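Local coordinates for malonyl CoA-acyl carrier protein transacylase (Bartonella henselae, PDB 3QAT) that probably transfers the malonyl group from malonyl-CoA to acyl carrier protein, a step that supplies the building block for fatty acid synthesis, at residues P233-V238 / E268-N273; V286-A291 / I298-V303. All blocks are in the same frame, centred on the assembly; numbering follows the deposited sequence.

The two contacts follow one another along the chain, contact 1 closing before contact 2 opens, with centres about 15 Å apart, each about 14 Å from the centre of the chain. They meet where helix 263-272 of contact 1 touches the lead-in to strand 299-303: Ser271 OG lies 3.5 Å from Ile298 CG2, a packing contact. Segments 233-238 and 286-291 both reach the probable nucleophile elbow, Gly96-His97-Ser98 with Gly100, from different parts of the acyl transferase fold. Asn237 hydrogen-bonds through ND2 to Gly96 O and through OD1 to Ser98 N; the side chain of Leu287 touches His97. The hydrophobic contacts themselves use other residues of the same segments.

Contact 1: P233-V238 / E268-N273; sequences PLIANV and EWISAN
The short strand 234-235 meets the last turn of helix 263-272 through Ile235, which packs on Trp269 and Ile270. The end methyl of Ile235 makes the closest approach, CD1 lying 3.5 Å from Trp269 CZ3 on the six-membered ring of the indole, and the two side chains run at about a right angle to each other. Further back, Ile235 CG1 rests 4.0 Å from Ile270 CG1, so this one isoleucine bridges two consecutive helical residues. With CG1 anti to the carbonyl carbon (chi1 -48°) and a bent second torsion (chi2 -53°), the branch of Ile235 carries CD1 against the tryptophan while CG1 stays on Ile270. Over one face of the indole stands Asn273 ND2, offset toward the rim; Ile235 CD1 comes obliquely from the other side of the ring plane. The amide is held by a nearly straight bond, Asn273 ND2 to Trp269 O at 2.8 Å with an N-H...O angle of 173°, the acceptor lying in the amide plane, which probably helps fix the amide over the ring. Around the cluster, Phe93 meets Trp269 edge-to-face, and Pro242 of the paired strand 242-243 touches both Ile235 and Trp269. Backbone bonds of Pro233 and Ile235 to Val94 tie the segment to strand 93-96, while helix 100-107 packs on Leu234 and Ala236.

Contact 2: V286-A291 / I298-V303; sequences VLTGLA and IKALTV
Thr288 OG1 is hydrogen-bonded to Glu280 OE1 and lies beside Thr302, whose CG2 is 3.3 Å from Thr288 OG1 in a crossing of side chains at about a right angle. The first torsion of Thr288 (chi1 -64°) sets its hydroxyl beside the backbone N and the methyl CG2 anti to that N, where it sits 3.9 Å from Ala300 CB. One turn on, Ala291 CB meets Ala300 CB at 4.0 Å and Ile298 CD1 at 4.1 Å. Small side chains thus let the helix settle close to the strand: the axes of 286-291 and 299-303 run almost exactly antiparallel (174°) and approach to 7.9 Å. This is the return half of the beta-alpha-beta crossover in which helix 286-294 links the parallel neighbours 275-281 and 299-303, the latter an edge strand of the four-stranded sheet. The carboxylate of Glu280 holds the helix at two points, its OE2 bonding to Leu287 N, and Glu308 takes up the hydroxyl of Thr302. Both threonine hydroxyls are thus satisfied by glutamates, that of Thr288 from the first strand of the unit; between the two segments the contact is methyl and van der Waals packing, while just beyond it Arg292 NH2 hydrogen-bonds to Ala300 O.

Contact 1: P233-V238 / E268-N273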
ATOM      1  N   PRO A 233      15.331  -6.570   3.489  1.00 13.30           N
ATOM      2  CA  PRO A 233      14.339  -7.344   2.753  1.00 12.73           C
ATOM      3  C   PRO A 233      12.950  -6.723   2.761  1.00 10.92           C
ATOM      4  O   PRO A 233      12.562  -6.056   3.727  1.00 10.05           O
ATOM      5  CB  PRO A 233      14.285  -8.684   3.510  1.00 12.75           C
ATOM      6  CG  PRO A 233      15.573  -8.762   4.274  1.00 14.96           C
ATOM      7  CD  PRO A 233      15.895  -7.342   4.629  1.00 14.73           C
ATOM      8  N   LEU A 234      12.232  -6.991   1.678  1.00 10.69           N
ATOM      9  CA  LEU A 234      10.816  -6.652   1.598  1.00  9.73           C
ATOM     10  C   LEU A 234       9.953  -7.824   2.079  1.00 10.75           C
ATOM     11  O   LEU A 234      10.095  -8.956   1.572  1.00 11.51           O
ATOM     12  CB  LEU A 234      10.498  -6.353   0.136  1.00 10.49           C
ATOM     13  CG  LEU A 234       9.013  -6.065  -0.145  1.00  8.27           C
ATOM     14  CD1 LEU A 234       8.638  -4.631   0.258  1.00  9.51           C
ATOM     15  CD2 LEU A 234       8.653  -6.362  -1.613  1.00  9.73           C
ATOM     16  N   ILE A 235       9.019  -7.569   3.006  1.00  9.52           N
ATOM     17  CA  ILE A 235       8.079  -8.627   3.367  1.00 10.10           C
ATOM     18  C   ILE A 235       6.893  -8.498   2.394  1.00  9.71           C
ATOM     19  O   ILE A 235       6.015  -7.655   2.580  1.00 10.46           O
ATOM     20  CB  ILE A 235       7.589  -8.516   4.830  1.00  9.82           C
ATOM     21  CG1 ILE A 235       8.755  -8.299   5.797  1.00 10.43           C
ATOM     22  CG2 ILE A 235       6.755  -9.778   5.207  1.00 11.09           C
ATOM     23  CD1 ILE A 235       9.909  -9.345   5.691  1.00 12.19           C
ATOM     24  N   ALA A 236       6.908  -9.295   1.336  1.00 10.64           N
ATOM     25  CA  ALA A 236       5.982  -9.121   0.216  1.00 10.36           C
ATOM     26  C   ALA A 236       4.554  -9.460   0.580  1.00 10.59           C
ATOM     27  O   ALA A 236       4.288 -10.399   1.325  1.00 10.05           O
ATOM     28  CB  ALA A 236       6.428  -9.947  -1.009  1.00 11.38           C
ATOM     29  N   ASN A 237       3.615  -8.706   0.006  1.00  9.54           N
ATOM     30  CA  ASN A 237       2.193  -8.920   0.255  1.00  9.26           C
ATOM     31  C   ASN A 237       1.716 -10.342  -0.093  1.00 10.05           C
ATOM     32  O   ASN A 237       0.777 -10.839   0.533  1.00 10.06           O
ATOM     33  CB  ASN A 237       1.330  -7.964  -0.612  1.00  8.13           C
ATOM     34  CG  ASN A 237       1.362  -6.500  -0.196  1.00  8.56           C
ATOM     35  OD1 ASN A 237       0.803  -5.690  -0.926  1.00  8.24           O
ATOM     36  ND2 ASN A 237       1.905  -6.161   0.969  1.00  6.91           N
ATOM     37  N   VAL A 238       2.358 -10.983  -1.089  1.00 10.93           N
ATOM     38  CA  VAL A 238       1.906 -12.266  -1.623  1.00 12.44           C
ATOM     39  C   VAL A 238       2.520 -13.424  -0.837  1.00 12.51           C
ATOM     40  O   VAL A 238       1.863 -14.443  -0.612  1.00 13.30           O
ATOM     41  CB  VAL A 238       2.261 -12.376  -3.146  1.00 13.49           C
ATOM     42  CG1 VAL A 238       2.157 -13.813  -3.689  1.00 16.40           C
ATOM     43  CG2 VAL A 238       1.331 -11.437  -3.923  1.00 15.18           C
ATOM     44  N   GLU A 268       1.943  -9.861  11.792  1.00 11.33           N
ATOM     45  CA  GLU A 268       2.201 -10.976  12.717  1.00 12.77           C
ATOM     46  C   GLU A 268       3.609 -11.542  12.504  1.00 13.53           C
ATOM     47  O   GLU A 268       4.312 -11.808  13.490  1.00 15.29           O
ATOM     48  CB  GLU A 268       1.130 -12.060  12.600  1.00 13.15           C
ATOM     49  CG  GLU A 268      -0.219 -11.600  13.177  1.00 15.51           C
ATOM     50  CD  GLU A 268      -1.359 -12.593  12.981  1.00 23.05           C
ATOM     51  OE1 GLU A 268      -1.205 -13.556  12.210  1.00 28.57           O
ATOM     52  OE2 GLU A 268      -2.426 -12.405  13.598  1.00 25.92           O
ATOM     53  N   TRP A 269       4.007 -11.749  11.246  1.00 13.15           N
ATOM     54  CA  TRP A 269       5.352 -12.243  10.955  1.00 13.84           C
ATOM     55  C   TRP A 269       6.424 -11.272  11.462  1.00 13.81           C
ATOM     56  O   TRP A 269       7.360 -11.657  12.175  1.00 14.61           O
ATOM     57  CB  TRP A 269       5.568 -12.550   9.463  1.00 13.28           C
ATOM     58  CG  TRP A 269       6.889 -13.264   9.279  1.00 15.16           C
ATOM     59  CD1 TRP A 269       7.097 -14.602   9.356  1.00 16.45           C
ATOM     60  CD2 TRP A 269       8.177 -12.660   9.071  1.00 14.50           C
ATOM     61  NE1 TRP A 269       8.435 -14.888   9.173  1.00 16.06           N
ATOM     62  CE2 TRP A 269       9.124 -13.716   9.001  1.00 15.02           C
ATOM     63  CE3 TRP A 269       8.625 -11.338   8.926  1.00 13.12           C
ATOM     64  CZ2 TRP A 269      10.497 -13.494   8.816  1.00 16.71           C
ATOM     65  CZ3 TRP A 269      10.000 -11.111   8.727  1.00 13.77           C
ATOM     66  CH2 TRP A 269      10.923 -12.195   8.701  1.00 15.18           C
ATOM     67  N   ILE A 270       6.301 -10.004  11.087  1.00 13.70           N
ATOM     68  CA  ILE A 270       7.292  -9.018  11.522  1.00 13.24           C
ATOM     69  C   ILE A 270       7.447  -8.986  13.048  1.00 14.76           C
ATOM     70  O   ILE A 270       8.569  -8.979  13.558  1.00 14.97           O
ATOM     71  CB  ILE A 270       6.992  -7.612  10.926  1.00 13.29           C
ATOM     72  CG1 ILE A 270       7.225  -7.602   9.409  1.00 12.10           C
ATOM     73  CG2 ILE A 270       7.868  -6.544  11.568  1.00 13.09           C
ATOM     74  CD1 ILE A 270       6.669  -6.316   8.723  1.00 13.06           C
ATOM     75  N   SER A 271       6.327  -8.995  13.768  1.00 13.94           N
ATOM     76  CA  SER A 271       6.328  -8.906  15.227  1.00 15.37           C
ATOM     77  C   SER A 271       6.970 -10.116  15.887  1.00 16.71           C
ATOM     78  O   SER A 271       7.511  -9.992  16.991  1.00 17.38           O
ATOM     79  CB  SER A 271       4.895  -8.758  15.749  1.00 14.73           C
ATOM     80  OG  SER A 271       4.344  -7.574  15.195  1.00 19.31           O
ATOM     81  N   ALA A 272       6.902 -11.262  15.207  1.00 17.20           N
ATOM     82  CA  ALA A 272       7.464 -12.526  15.732  1.00 18.33           C
ATOM     83  C   ALA A 272       8.920 -12.741  15.328  1.00 19.18           C
ATOM     84  O   ALA A 272       9.575 -13.668  15.815  1.00 20.39           O
ATOM     85  CB  ALA A 272       6.625 -13.697  15.267  1.00 18.42           C
ATOM     86  N   ASN A 273       9.440 -11.907  14.431  1.00 19.40           N
ATOM     87  CA  ASN A 273      10.765 -12.150  13.888  1.00 20.98           C
ATOM     88  C   ASN A 273      11.728 -10.998  14.140  1.00 20.96           C
ATOM     89  O   ASN A 273      12.464 -10.567  13.251  1.00 21.91           O
ATOM     90  CB  ASN A 273      10.703 -12.589  12.414  1.00 20.79           C
ATOM     91  CG  ASN A 273      10.106 -13.991  12.251  1.00 22.74           C
ATOM     92  OD1 ASN A 273      10.846 -14.992  12.218  1.00 25.53           O
ATOM     93  ND2 ASN A 273       8.779 -14.080  12.220  1.00 21.97           N
TER

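Contact 2: V286-A291 / I298-V303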
ATOM      1  N   VAL A 286      -3.445   5.075   8.956  1.00  6.38           N
ATOM      2  CA  VAL A 286      -4.221   3.875   8.635  1.00  6.45           C
ATOM      3  C   VAL A 286      -3.503   2.568   9.042  1.00  7.37           C
ATOM      4  O   VAL A 286      -4.095   1.730   9.747  1.00  7.36           O
ATOM      5  CB  VAL A 286      -4.603   3.817   7.141  1.00  6.63           C
ATOM      6  CG1 VAL A 286      -5.354   2.503   6.833  1.00  7.33           C
ATOM      7  CG2 VAL A 286      -5.480   5.027   6.804  1.00  8.14           C
ATOM      8  N   LEU A 287      -2.234   2.416   8.645  1.00  7.07           N
ATOM      9  CA  LEU A 287      -1.532   1.171   8.999  1.00  7.33           C
ATOM     10  C   LEU A 287      -1.302   1.061  10.491  1.00  8.08           C
ATOM     11  O   LEU A 287      -1.334  -0.056  11.050  1.00  8.28           O
ATOM     12  CB  LEU A 287      -0.196   1.018   8.242  1.00  7.16           C
ATOM     13  CG  LEU A 287      -0.343   1.030   6.721  1.00  6.10           C
ATOM     14  CD1 LEU A 287       1.053   0.848   6.087  1.00 10.18           C
ATOM     15  CD2 LEU A 287      -1.295  -0.083   6.243  1.00  8.23           C
ATOM     16  N   THR A 288      -1.061   2.197  11.146  1.00  7.97           N
ATOM     17  CA  THR A 288      -0.856   2.225  12.598  1.00  8.69           C
ATOM     18  C   THR A 288      -2.114   1.739  13.327  1.00  9.23           C
ATOM     19  O   THR A 288      -2.016   0.966  14.306  1.00  9.39           O
ATOM     20  CB  THR A 288      -0.408   3.639  13.015  1.00  8.60           C
ATOM     21  OG1 THR A 288       0.862   3.916  12.411  1.00  9.95           O
ATOM     22  CG2 THR A 288      -0.272   3.760  14.556  1.00  9.82           C
ATOM     23  N   GLY A 289      -3.285   2.159  12.841  1.00  9.04           N
ATOM     24  CA  GLY A 289      -4.578   1.693  13.395  1.00  9.48           C
ATOM     25  C   GLY A 289      -4.706   0.175  13.286  1.00  9.91           C
ATOM     26  O   GLY A 289      -5.080  -0.501  14.259  1.00 11.73           O
ATOM     27  N   LEU A 290      -4.340  -0.372  12.129  1.00  9.18           N
ATOM     28  CA  LEU A 290      -4.370  -1.817  11.931  1.00  8.89           C
ATOM     29  C   LEU A 290      -3.375  -2.540  12.851  1.00  9.90           C
ATOM     30  O   LEU A 290      -3.723  -3.556  13.441  1.00 11.00           O
ATOM     31  CB  LEU A 290      -4.094  -2.189  10.474  1.00  8.91           C
ATOM     32  CG  LEU A 290      -5.092  -1.709   9.428  1.00  9.32           C
ATOM     33  CD1 LEU A 290      -4.616  -2.013   8.011  1.00  9.87           C
ATOM     34  CD2 LEU A 290      -6.464  -2.376   9.671  1.00 12.19           C
ATOM     35  N   ALA A 291      -2.153  -2.013  12.942  1.00 10.42           N
ATOM     36  CA  ALA A 291      -1.086  -2.686  13.730  1.00 10.89           C
ATOM     37  C   ALA A 291      -1.526  -2.836  15.177  1.00 12.70           C
ATOM     38  O   ALA A 291      -1.337  -3.902  15.781  1.00 12.56           O
ATOM     39  CB  ALA A 291       0.249  -1.935  13.656  1.00 10.92           C
ATOM     40  N   ILE A 298       3.187  -4.452  20.467  1.00 23.99           N
ATOM     41  CA  ILE A 298       4.162  -3.710  19.658  1.00 22.93           C
ATOM     42  C   ILE A 298       3.925  -2.206  19.774  1.00 21.22           C
ATOM     43  O   ILE A 298       2.812  -1.754  20.041  1.00 22.40           O
ATOM     44  CB  ILE A 298       4.137  -4.124  18.166  1.00 22.50           C
ATOM     45  CG1 ILE A 298       2.696  -4.163  17.673  1.00 22.56           C
ATOM     46  CG2 ILE A 298       4.878  -5.455  17.966  1.00 24.89           C
ATOM     47  CD1 ILE A 298       2.522  -4.237  16.181  1.00 24.24           C
ATOM     48  N   LYS A 299       4.982  -1.436  19.601  1.00 19.54           N
ATOM     49  CA  LYS A 299       4.858   0.010  19.538  1.00 17.61           C
ATOM     50  C   LYS A 299       4.651   0.316  18.059  1.00 16.95           C
ATOM     51  O   LYS A 299       5.431  -0.133  17.217  1.00 18.02           O
ATOM     52  CB  LYS A 299       6.132   0.683  20.042  1.00 19.13           C
ATOM     53  N   ALA A 300       3.580   1.035  17.764  1.00 15.07           N
ATOM     54  CA  ALA A 300       3.266   1.434  16.385  1.00 14.31           C
ATOM     55  C   ALA A 300       3.226   2.968  16.340  1.00 13.85           C
ATOM     56  O   ALA A 300       2.474   3.612  17.096  1.00 14.62           O
ATOM     57  CB  ALA A 300       1.951   0.851  15.976  1.00 14.05           C
ATOM     58  N   LEU A 301       4.035   3.548  15.452  1.00 13.15           N
ATOM     59  CA  LEU A 301       4.231   4.993  15.419  1.00 12.93           C
ATOM     60  C   LEU A 301       4.090   5.516  14.013  1.00 11.77           C
ATOM     61  O   LEU A 301       4.597   4.909  13.075  1.00 11.95           O
ATOM     62  CB  LEU A 301       5.627   5.377  15.953  1.00 14.29           C
ATOM     63  CG  LEU A 301       5.935   4.984  17.411  1.00 16.68           C
ATOM     64  CD1 LEU A 301       7.355   5.349  17.738  1.00 19.82           C
ATOM     65  CD2 LEU A 301       4.961   5.664  18.372  1.00 21.52           C
ATOM     66  N   THR A 302       3.412   6.653  13.889  1.00 11.30           N
ATOM     67  CA  THR A 302       3.300   7.343  12.600  1.00 10.86           C
ATOM     68  C   THR A 302       4.513   8.267  12.371  1.00 10.67           C
ATOM     69  O   THR A 302       5.022   8.898  13.302  1.00 11.49           O
ATOM     70  CB  THR A 302       1.989   8.150  12.486  1.00 10.64           C
ATOM     71  OG1 THR A 302       1.770   8.933  13.671  1.00 12.32           O
ATOM     72  CG2 THR A 302       0.797   7.214  12.295  1.00 11.57           C
ATOM     73  N   VAL A 303       4.947   8.370  11.118  1.00 10.85           N
ATOM     74  CA  VAL A 303       6.047   9.281  10.734  1.00 10.74           C
ATOM     75  C   VAL A 303       5.660  10.117   9.509  1.00 10.81           C
ATOM     76  O   VAL A 303       5.909   9.716   8.358  1.00 10.03           O
ATOM     77  CB  VAL A 303       7.357   8.510  10.448  1.00 10.50           C
ATOM     78  CG1 VAL A 303       8.523   9.460  10.451  1.00 11.95           C
ATOM     79  CG2 VAL A 303       7.588   7.404  11.504  1.00 11.73           C
TER